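Local coordinates for thioesterase superfamily protein (Sulfolobus solfataricus, PDB 2GF6) that probably hydrolyses fatty acyl-CoA thioesters, as a hot-dog-fold member of the 4-hydroxybenzoyl-CoA thioesterase family, and binds coenzyme A, at residues E6-D11 with K76-L81. Residues are numbered along the deposited sequence; the frame is centred on the assembly and turned at random.
Sequences EYVFED and KLTVLL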
loop_
_atom_site.group_PDB
_atom_site.type_symbol
_atom_site.label_atom_id
_atom_site.label_comp_id
_atom_site.label_asym_id
_atom_site.label_seq_id
_atom_site.Cartn_x
_atom_site.Cartn_y
_atom_site.Cartn_z
ATOM N N GLU A 6 19.545 12.361 15.448
ATOM C CA GLU A 6 18.343 12.770 14.683
ATOM C C GLU A 6 18.382 12.271 13.258
ATOM O O GLU A 6 17.349 12.244 12.576
ATOM C CB GLU A 6 18.188 14.294 14.575
ATOM C CG GLU A 6 18.636 15.072 15.748
ATOM C CD GLU A 6 20.073 15.434 15.634
ATOM O OE1 GLU A 6 20.333 16.515 15.062
ATOM O OE2 GLU A 6 20.926 14.657 16.135
ATOM N N TYR A 7 19.585 11.955 12.788
ATOM C CA TYR A 7 19.812 11.691 11.394
ATOM C C TYR A 7 19.839 10.211 11.126
ATOM O O TYR A 7 19.897 9.835 9.971
ATOM C CB TYR A 7 21.131 12.329 10.944
ATOM C CG TYR A 7 21.148 13.841 11.111
ATOM C CD1 TYR A 7 20.318 14.655 10.347
ATOM C CD2 TYR A 7 21.970 14.444 12.025
ATOM C CE1 TYR A 7 20.310 16.027 10.507
ATOM C CE2 TYR A 7 21.971 15.816 12.192
ATOM C CZ TYR A 7 21.143 16.607 11.430
ATOM O OH TYR A 7 21.151 17.985 11.581
ATOM N N VAL A 8 19.820 9.387 12.186
ATOM C CA VAL A 8 19.900 7.922 12.082
ATOM C C VAL A 8 18.565 7.291 12.483
ATOM O O VAL A 8 18.048 7.557 13.568
ATOM C CB VAL A 8 21.014 7.336 13.002
ATOM C CG1 VAL A 8 21.306 5.867 12.654
ATOM C CG2 VAL A 8 22.300 8.151 12.914
ATOM N N PHE A 9 18.030 6.442 11.613
ATOM C CA PHE A 9 16.809 5.681 11.890
ATOM C C PHE A 9 16.998 4.217 11.535
ATOM O O PHE A 9 17.528 3.916 10.475
ATOM C CB PHE A 9 15.651 6.239 11.049
ATOM C CG PHE A 9 14.336 5.536 11.285
ATOM C CD1 PHE A 9 13.598 5.797 12.423
ATOM C CD2 PHE A 9 13.845 4.626 10.368
ATOM C CE1 PHE A 9 12.395 5.159 12.658
ATOM C CE2 PHE A 9 12.648 3.974 10.594
ATOM C CZ PHE A 9 11.922 4.238 11.754
ATOM N N GLU A 10 16.527 3.307 12.389
ATOM C CA GLU A 10 16.599 1.882 12.078
ATOM C C GLU A 10 15.228 1.251 11.913
ATOM O O GLU A 10 14.289 1.586 12.643
ATOM C CB GLU A 10 17.372 1.124 13.155
ATOM C CG GLU A 10 18.628 1.804 13.569
ATOM C CD GLU A 10 19.549 0.859 14.268
ATOM O OE1 GLU A 10 19.219 0.408 15.383
ATOM O OE2 GLU A 10 20.594 0.551 13.668
ATOM N N ASP A 11 15.129 0.336 10.942
ATOM C CA ASP A 11 13.879 -0.336 10.624
ATOM C C ASP A 11 14.169 -1.762 10.152
ATOM O O ASP A 11 15.313 -2.147 9.985
ATOM C CB ASP A 11 13.099 0.455 9.566
ATOM C CG ASP A 11 11.590 0.500 9.856
ATOM O OD1 ASP A 11 11.051 -0.514 10.364
ATOM O OD2 ASP A 11 10.953 1.554 9.599
ATOM N N LYS A 76 17.416 -6.084 8.741
ATOM C CA LYS A 76 17.434 -4.817 9.471
ATOM C C LYS A 76 18.141 -3.773 8.637
ATOM O O LYS A 76 19.166 -4.064 8.015
ATOM C CB LYS A 76 18.179 -4.933 10.798
ATOM C CG LYS A 76 17.489 -5.796 11.835
ATOM C CD LYS A 76 18.245 -5.790 13.192
ATOM C CE LYS A 76 19.756 -6.160 13.103
ATOM N NZ LYS A 76 20.031 -7.610 12.848
ATOM N N LEU A 77 17.643 -2.543 8.698
ATOM C CA LEU A 77 18.159 -1.440 7.896
ATOM C C LEU A 77 18.437 -0.216 8.756
ATOM O O LEU A 77 17.824 -0.019 9.792
ATOM C CB LEU A 77 17.152 -1.051 6.817
ATOM C CG LEU A 77 16.600 -2.194 5.974
ATOM C CD1 LEU A 77 15.606 -1.647 5.029
ATOM C CD2 LEU A 77 17.680 -2.939 5.216
ATOM N N THR A 78 19.393 0.583 8.317
ATOM C CA THR A 78 19.723 1.831 8.952
ATOM C C THR A 78 19.578 2.863 7.848
ATOM O O THR A 78 20.156 2.720 6.787
ATOM C CB THR A 78 21.173 1.792 9.510
ATOM O OG1 THR A 78 21.244 0.877 10.607
ATOM C CG2 THR A 78 21.629 3.169 9.981
ATOM N N VAL A 79 18.734 3.866 8.070
ATOM C CA VAL A 79 18.639 4.988 7.161
ATOM C C VAL A 79 19.446 6.152 7.770
ATOM O O VAL A 79 19.321 6.456 8.951
ATOM C CB VAL A 79 17.151 5.393 6.895
ATOM C CG1 VAL A 79 17.037 6.330 5.711
ATOM C CG2 VAL A 79 16.274 4.146 6.699
ATOM N N LEU A 80 20.288 6.759 6.934
ATOM C CA LEU A 80 21.057 7.960 7.243
ATOM C C LEU A 80 20.448 9.148 6.498
ATOM O O LEU A 80 20.272 9.102 5.293
ATOM C CB LEU A 80 22.525 7.774 6.829
ATOM C CG LEU A 80 23.219 6.497 7.318
ATOM C CD1 LEU A 80 24.667 6.457 6.934
ATOM C CD2 LEU A 80 23.114 6.365 8.821
ATOM N N LEU A 81 20.143 10.219 7.221
ATOM C CA LEU A 81 19.543 11.404 6.618
ATOM C C LEU A 81 20.507 12.586 6.557
ATOM O O LEU A 81 21.241 12.851 7.510
ATOM C CB LEU A 81 18.304 11.821 7.412
ATOM C CG LEU A 81 17.269 12.678 6.670
ATOM C CD1 LEU A 81 16.519 11.866 5.602
ATOM C CD2 LEU A 81 16.305 13.240 7.677
#
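Leu77 and Asp11 form a hydrogen-bonded antiparallel pair where strand 8-12 joins strand 76-85 in the hot-dog fold, whose curled sheet packs against helix 26-45. Leu77 N reaches Asp11 O at 2.7 Å, and Leu77 O receives Asp11 N in return. The Leu77 side chain, buried against Val97 of strand 90-99 and Val71, suits the apolar interior, whereas the Asp11 carboxylate on that same sheet face finds its mate on the helix, where OD2 forms a salt bridge with Arg31 and a hydrogen bond with Asn35. Thr78 sits in a non-hydrogen-bonded pair with Glu10, the two side chains lying alongside each other and pointing the same way. Thr78 OG1 donates a weak bond of 3.1 Å to Glu10 OE2, while Thr78 CG2, set anti to the backbone N, turns to the CG1 methyl of Val8 at 3.8 Å. Thr78 thus serves a polar and an apolar neighbour with one beta-branched residue, a shape well suited to an extended strand. An alanine here, lacking both the hydroxyl and CG2, would probably leave the Glu10 carboxylate freer to turn and a gap beside the Val8 methyl. Val79, compact and branched, fits between strand and helix, touching Thr36; Val79 CG2 comes to the edge of the Phe9 ring, 4.4 Å from Phe9 CD2, while the two backbones exchange a pair of hydrogen bonds. On the other face, Leu80 is long enough to bring CD2 within 4.3 Å of Val8 CG1 and also touch Leu98. Leu81, its apolar side chain suitably buried against Phe93, faces Tyr7, whose ring meets that of Phe40, the planes about 30° apart. Leu81 O lies oblique to the Tyr7 ring, 3.5 Å from Tyr7 CD1, and Leu81 N donates to Tyr7 O at 2.8 Å, in the carbonyl plane.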